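Pab-dependent poly(a)-specific ribonuclease subunit PAN2 (Neurospora crassa, PDB 4CZW) probably shortens the poly(A) tails of mRNA as the catalytic subunit of the Pan2-Pan3 deadenylation complex, an exonuclease that releases 5'-AMP. Local coordinates at residues 184-189 and 256-261; 191-196 and 245-250. One frame throughout, in Å; residues are numbered along the deposited sequence.

Both contacts belong to one zinc-bearing projection of the ubiquitin-protease-like domain, far from the centre of the chain, and their own centres lie about 17 Å apart. Interaction 1 pairs the two inner strands, 183-190 and 250-262, of a four-stranded antiparallel sheet. Interaction 2 lies at the end of that sheet, where the loop between strands 183-190 and 196-201 meets the turn between strands 238-245 and 250-262. Along the chain the order is 184-189, 191-196, 245-250, 256-261, so in sequence the segments of interaction 2 fall between those of interaction 1. Lys189 joins the two regions, its CE packing 3.6 Å from Val196 CG1. Sheet and metal together hold two hairpins, distant in sequence, as one unit.

Interaction 1. Residues 184-189 and 256-261; sequences ARYQIK and QRKIIF
Tyr186 and Lys258 form the main side-chain pair on one face of this antiparallel ladder. The lysine's aliphatic chain runs across the phenol ring, with CG over one face, 4.3 Å from the ring centroid and displaced toward the rim, a CH-pi contact; further out, Lys258 CD reaches Tyr186 OH at 3.7 Å. With CG trans to the backbone N (chi1 -173°) and every later torsion extended, the Lys258 chain is carried out over the ring, and its NZ hydrogen-bonds to Thr203. A serine in place of Tyr186 would probably deprive the Lys258 methylenes of their aromatic support and let that chain swing more freely.

On this same face, Ile188 and Gln256 lie side by side, Ile188 CG2 meeting Gln256 CG at 3.7 Å. The other face carries Arg185 against Phe261: Arg185 NE sits in the ring plane at its edge, 3.3 Å from Phe261 CZ, while guanidinium and ring planes are 60° apart. Beside them, Gln187 CB packs on Ile259 CG1 at 3.7 Å. The two hydrogen-bonded pairs, Arg185 with Ile259 and Gln187 with Arg257, each make two backbone bonds.

These are the two inner strands of a four-stranded sheet: strand 196-201 continues it beyond 184-189, where Tyr186 packs on Arg199 and Ala201, and strand 238-245 borders 256-261.

Interaction 2. Residues 191-196 and 245-250; sequences MHCQHV and CTKCQR. With ZN (zinc ion), chain C.
Cys193 meets Cys245 and Cys248 through a shared zinc ion. The metal bonds are 2.2 Å from Cys193 SG and 2.3 Å each from Cys245 SG and Cys248 SG, and Cys190 supplies the fourth thiolate. Cys193 SG is 3.7 Å from Cys245 SG, a separation set by coordination to one metal. The two later cysteines approach the ion differently: Cys245 holds its sulfur anti to the backbone N (chi1 -180°), whereas in Cys248 the sulfur lies between N and the carbonyl carbon (chi1 48°). The thiolates' negative charge is probably shared in large part with the metal.

The site is a Cys4 zinc ribbon built from two CxxC knuckles, Cys190-Cys193 and Cys245-Cys248, each at the turn of a beta-hairpin, as in the zinc-binding finger of many ubiquitin-specific proteases. Just after the second knuckle a G1 beta bulge sets Gln249 and Arg250 against Cys245.

Within each segment, weak hydrogen bonds brace the turns. The amide of Lys247 points to Cys245 SG in a weak N-H...S bond, and Gln194 NE2 makes weak bonds back to the carbonyl oxygens of Met191 and His192. Met191 also has a backbone bond with Asn253 of strand 250-262.

Apolar packing comes chiefly from Lys247. Its extended chain passes beside the first knuckle, with CD 3.6 Å from Cys193 SG and 3.8 Å from His195 CB, and thus lies alongside one metal ligand. More loosely, His192 CD2 comes within 4.5 Å of Cys248 SG, the sulfur oblique to the imidazole, while the His192 side chain also touches Gln252 of strand 250-262.

Interaction 1. Residues 184-189 and 256-261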
loop_
_atom_site.group_PDB
_atom_site.type_symbol
_atom_site.label_atom_id
_atom_site.label_comp_id
_atom_site.label_asym_id
_atom_site.label_seq_id
_atom_site.Cartn_x
_atom_site.Cartn_y
_atom_site.Cartn_z
ATOM N N ALA A 184 -8.692 -24.231 11.515
ATOM C CA ALA A 184 -8.644 -24.979 12.766
ATOM C C ALA A 184 -9.949 -24.884 13.552
ATOM O O ALA A 184 -10.833 -24.093 13.223
ATOM C CB ALA A 184 -7.483 -24.492 13.621
ATOM N N ARG A 185 -10.055 -25.706 14.592
ATOM C CA ARG A 185 -11.197 -25.680 15.498
ATOM C C ARG A 185 -10.801 -26.281 16.842
ATOM O O ARG A 185 -9.847 -27.054 16.926
ATOM C CB ARG A 185 -12.385 -26.441 14.905
ATOM C CG ARG A 185 -12.164 -27.937 14.766
ATOM C CD ARG A 185 -13.421 -28.640 14.280
ATOM N NE ARG A 185 -13.230 -30.082 14.157
ATOM C CZ ARG A 185 -14.178 -30.931 13.772
ATOM N NH1 ARG A 185 -15.390 -30.483 13.474
ATOM N NH2 ARG A 185 -13.915 -32.228 13.688
ATOM N N TYR A 186 -11.532 -25.922 17.892
ATOM C CA TYR A 186 -11.227 -26.415 19.230
ATOM C C TYR A 186 -12.024 -27.666 19.578
ATOM O O TYR A 186 -13.247 -27.694 19.444
ATOM C CB TYR A 186 -11.491 -25.331 20.276
ATOM C CG TYR A 186 -10.456 -24.231 20.300
ATOM C CD1 TYR A 186 -9.253 -24.399 20.973
ATOM C CD2 TYR A 186 -10.683 -23.023 19.655
ATOM C CE1 TYR A 186 -8.303 -23.397 21.000
ATOM C CE2 TYR A 186 -9.737 -22.014 19.678
ATOM C CZ TYR A 186 -8.550 -22.206 20.351
ATOM O OH TYR A 186 -7.605 -21.205 20.374
ATOM N N GLN A 187 -11.320 -28.701 20.025
ATOM C CA GLN A 187 -11.966 -29.905 20.527
ATOM C C GLN A 187 -12.053 -29.854 22.047
ATOM O O GLN A 187 -11.045 -29.986 22.742
ATOM C CB GLN A 187 -11.212 -31.159 20.082
ATOM C CG GLN A 187 -11.718 -32.441 20.727
ATOM C CD GLN A 187 -10.847 -33.641 20.410
ATOM O OE1 GLN A 187 -10.563 -33.928 19.248
ATOM N NE2 GLN A 187 -10.415 -34.348 21.448
ATOM N N ILE A 188 -13.263 -29.654 22.557
ATOM C CA ILE A 188 -13.486 -29.577 23.994
ATOM C C ILE A 188 -13.987 -30.910 24.538
ATOM O O ILE A 188 -15.132 -31.298 24.303
ATOM C CB ILE A 188 -14.491 -28.467 24.346
ATOM C CG1 ILE A 188 -14.035 -27.133 23.751
ATOM C CG2 ILE A 188 -14.660 -28.359 25.852
ATOM C CD1 ILE A 188 -14.978 -25.984 24.030
ATOM N N LYS A 189 -13.121 -31.610 25.264
ATOM C CA LYS A 189 -13.458 -32.924 25.796
ATOM C C LYS A 189 -13.634 -32.902 27.310
ATOM O O LYS A 189 -12.758 -32.438 28.040
ATOM C CB LYS A 189 -12.381 -33.943 25.415
ATOM C CG LYS A 189 -12.575 -35.313 26.045
ATOM C CD LYS A 189 -11.409 -36.242 25.743
ATOM C CE LYS A 189 -11.294 -36.527 24.254
ATOM N NZ LYS A 189 -10.195 -37.486 23.955
ATOM N N GLN A 256 -9.321 -28.895 26.357
ATOM C CA GLN A 256 -9.533 -28.142 25.128
ATOM C C GLN A 256 -8.250 -28.035 24.312
ATOM O O GLN A 256 -7.268 -27.442 24.758
ATOM C CB GLN A 256 -10.065 -26.748 25.457
ATOM C CG GLN A 256 -11.318 -26.762 26.316
ATOM C CD GLN A 256 -11.399 -25.573 27.254
ATOM O OE1 GLN A 256 -10.548 -24.685 27.225
ATOM N NE2 GLN A 256 -12.425 -25.554 28.098
ATOM N N ARG A 257 -8.262 -28.613 23.116
ATOM C CA ARG A 257 -7.093 -28.577 22.247
ATOM C C ARG A 257 -7.448 -28.013 20.877
ATOM O O ARG A 257 -8.477 -28.362 20.297
ATOM C CB ARG A 257 -6.490 -29.976 22.104
ATOM C CG ARG A 257 -6.353 -30.721 23.421
ATOM C CD ARG A 257 -5.462 -31.940 23.283
ATOM N NE ARG A 257 -5.451 -32.742 24.503
ATOM C CZ ARG A 257 -4.546 -33.676 24.775
ATOM N NH1 ARG A 257 -3.566 -33.923 23.918
ATOM N NH2 ARG A 257 -4.618 -34.358 25.911
ATOM N N LYS A 258 -6.594 -27.134 20.366
ATOM C CA LYS A 258 -6.817 -26.531 19.059
ATOM C C LYS A 258 -6.393 -27.482 17.946
ATOM O O LYS A 258 -5.203 -27.632 17.664
ATOM C CB LYS A 258 -6.063 -25.205 18.940
ATOM C CG LYS A 258 -6.380 -24.426 17.674
ATOM C CD LYS A 258 -5.759 -23.040 17.705
ATOM C CE LYS A 258 -6.200 -22.212 16.508
ATOM N NZ LYS A 258 -5.670 -20.820 16.561
ATOM N N ILE A 259 -7.373 -28.126 17.321
ATOM C CA ILE A 259 -7.107 -29.055 16.230
ATOM C C ILE A 259 -6.855 -28.293 14.935
ATOM O O ILE A 259 -7.753 -27.641 14.406
ATOM C CB ILE A 259 -8.274 -30.037 16.024
ATOM C CG1 ILE A 259 -8.687 -30.664 17.357
ATOM C CG2 ILE A 259 -7.896 -31.109 15.015
ATOM C CD1 ILE A 259 -7.579 -31.435 18.042
ATOM N N ILE A 260 -5.630 -28.385 14.427
ATOM C CA ILE A 260 -5.227 -27.617 13.254
ATOM C C ILE A 260 -5.326 -28.437 11.969
ATOM O O ILE A 260 -4.742 -29.514 11.858
ATOM C CB ILE A 260 -3.789 -27.089 13.414
ATOM C CG1 ILE A 260 -3.688 -26.227 14.676
ATOM C CG2 ILE A 260 -3.367 -26.299 12.185
ATOM C CD1 ILE A 260 -2.303 -25.698 14.956
ATOM N N PHE A 261 -6.072 -27.912 11.000
ATOM C CA PHE A 261 -6.292 -28.601 9.733
ATOM C C PHE A 261 -5.362 -28.087 8.637
ATOM O O PHE A 261 -4.663 -28.866 7.990
ATOM C CB PHE A 261 -7.749 -28.447 9.294
ATOM C CG PHE A 261 -8.742 -28.962 10.297
ATOM C CD1 PHE A 261 -8.533 -30.170 10.941
ATOM C CD2 PHE A 261 -9.878 -28.233 10.603
ATOM C CE1 PHE A 261 -9.444 -30.645 11.865
ATOM C CE2 PHE A 261 -10.791 -28.701 11.528
ATOM C CZ PHE A 261 -10.575 -29.909 12.160
#

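Interaction 2. Residues 191-196 and 245-250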
loop_
_atom_site.group_PDB
_atom_site.type_symbol
_atom_site.label_atom_id
_atom_site.label_comp_id
_atom_site.label_asym_id
_atom_site.label_seq_id
_atom_site.Cartn_x
_atom_site.Cartn_y
_atom_site.Cartn_z
HETATM N N MSE A 191 -13.329 -34.392 30.778
HETATM C CA MSE A 191 -12.351 -35.344 31.292
HETATM C C MSE A 191 -12.983 -36.401 32.194
HETATM O O MSE A 191 -12.278 -37.198 32.812
HETATM C CB MSE A 191 -11.241 -34.608 32.045
HETATM C CG MSE A 191 -10.430 -33.662 31.175
HETATM SE SE MSE A 191 -8.922 -32.877 32.124
HETATM C CE MSE A 191 -7.943 -34.512 32.532
ATOM N N HIS A 192 -14.311 -36.413 32.265
ATOM C CA HIS A 192 -15.017 -37.400 33.074
ATOM C C HIS A 192 -15.713 -38.443 32.203
ATOM O O HIS A 192 -15.418 -39.634 32.295
ATOM C CB HIS A 192 -16.037 -36.720 33.989
ATOM C CG HIS A 192 -16.647 -37.640 35.001
ATOM N ND1 HIS A 192 -15.935 -38.154 36.064
ATOM C CD2 HIS A 192 -17.901 -38.141 35.111
ATOM C CE1 HIS A 192 -16.724 -38.930 36.786
ATOM N NE2 HIS A 192 -17.921 -38.939 36.229
ATOM N N CYS A 193 -16.636 -37.991 31.358
ATOM C CA CYS A 193 -17.399 -38.896 30.503
ATOM C C CYS A 193 -16.843 -38.942 29.082
ATOM O O CYS A 193 -17.441 -39.553 28.194
ATOM C CB CYS A 193 -18.873 -38.489 30.472
ATOM S SG CYS A 193 -19.185 -36.870 29.739
ATOM N N GLN A 194 -15.705 -38.283 28.877
ATOM C CA GLN A 194 -14.986 -38.298 27.603
ATOM C C GLN A 194 -15.824 -37.797 26.425
ATOM O O GLN A 194 -15.566 -38.153 25.276
ATOM C CB GLN A 194 -14.467 -39.709 27.306
ATOM C CG GLN A 194 -13.735 -40.352 28.473
ATOM C CD GLN A 194 -12.631 -39.473 29.027
ATOM O OE1 GLN A 194 -11.847 -38.892 28.277
ATOM N NE2 GLN A 194 -12.568 -39.367 30.350
ATOM N N HIS A 195 -16.819 -36.963 26.714
ATOM C CA HIS A 195 -17.664 -36.392 25.670
ATOM C C HIS A 195 -16.966 -35.220 24.991
ATOM O O HIS A 195 -16.361 -34.379 25.655
ATOM C CB HIS A 195 -19.007 -35.942 26.248
ATOM C CG HIS A 195 -19.918 -35.314 25.240
ATOM N ND1 HIS A 195 -20.415 -36.003 24.154
ATOM C CD2 HIS A 195 -20.421 -34.059 25.151
ATOM C CE1 HIS A 195 -21.185 -35.201 23.440
ATOM N NE2 HIS A 195 -21.206 -34.016 24.024
ATOM N N VAL A 196 -17.053 -35.166 23.665
ATOM C CA VAL A 196 -16.398 -34.108 22.904
ATOM C C VAL A 196 -17.402 -33.168 22.239
ATOM O O VAL A 196 -18.442 -33.599 21.741
ATOM C CB VAL A 196 -15.462 -34.689 21.823
ATOM C CG1 VAL A 196 -14.230 -35.306 22.465
ATOM C CG2 VAL A 196 -16.196 -35.714 20.970
ATOM N N CYS A 245 -20.687 -29.681 31.500
ATOM C CA CYS A 245 -20.820 -30.739 30.508
ATOM C C CYS A 245 -22.274 -31.179 30.397
ATOM O O CYS A 245 -22.888 -31.581 31.385
ATOM C CB CYS A 245 -19.933 -31.935 30.857
ATOM S SG CYS A 245 -20.043 -33.287 29.658
ATOM N N THR A 246 -22.817 -31.104 29.187
ATOM C CA THR A 246 -24.224 -31.406 28.958
ATOM C C THR A 246 -24.547 -32.884 29.163
ATOM O O THR A 246 -25.682 -33.238 29.481
ATOM C CB THR A 246 -24.658 -30.996 27.538
ATOM O OG1 THR A 246 -23.831 -31.657 26.573
ATOM C CG2 THR A 246 -24.532 -29.492 27.359
ATOM N N LYS A 247 -23.551 -33.747 28.985
ATOM C CA LYS A 247 -23.777 -35.184 29.094
ATOM C C LYS A 247 -23.935 -35.625 30.547
ATOM O O LYS A 247 -24.976 -36.161 30.924
ATOM C CB LYS A 247 -22.638 -35.963 28.432
ATOM C CG LYS A 247 -22.935 -37.447 28.274
ATOM C CD LYS A 247 -21.804 -38.183 27.574
ATOM C CE LYS A 247 -22.126 -39.662 27.423
ATOM N NZ LYS A 247 -21.001 -40.424 26.815
ATOM N N CYS A 248 -22.907 -35.400 31.361
ATOM C CA CYS A 248 -22.960 -35.804 32.764
ATOM C C CYS A 248 -23.568 -34.712 33.647
ATOM O O CYS A 248 -23.497 -34.786 34.874
ATOM C CB CYS A 248 -21.566 -36.192 33.270
ATOM S SG CYS A 248 -20.238 -35.034 32.876
ATOM N N GLN A 249 -24.157 -33.704 33.006
ATOM C CA GLN A 249 -25.005 -32.717 33.677
ATOM C C GLN A 249 -24.349 -31.972 34.838
ATOM O O GLN A 249 -25.023 -31.613 35.804
ATOM C CB GLN A 249 -26.282 -33.398 34.182
ATOM C CG GLN A 249 -27.247 -33.808 33.083
ATOM C CD GLN A 249 -28.079 -32.647 32.577
ATOM O OE1 GLN A 249 -27.869 -32.154 31.469
ATOM N NE2 GLN A 249 -29.033 -32.205 33.389
ATOM N N ARG A 250 -23.045 -31.731 34.748
ATOM C CA ARG A 250 -22.348 -30.992 35.797
ATOM C C ARG A 250 -21.044 -30.373 35.305
ATOM O O ARG A 250 -20.554 -30.701 34.225
ATOM C CB ARG A 250 -22.070 -31.901 36.996
ATOM C CG ARG A 250 -21.199 -33.103 36.683
ATOM C CD ARG A 250 -20.896 -33.896 37.944
ATOM N NE ARG A 250 -20.200 -33.085 38.939
ATOM C CZ ARG A 250 -19.866 -33.512 40.152
ATOM N NH1 ARG A 250 -20.166 -34.749 40.527
ATOM N NH2 ARG A 250 -19.233 -32.704 40.991
HETATM ZN ZN ZN C . -19.055 -34.937 30.881
#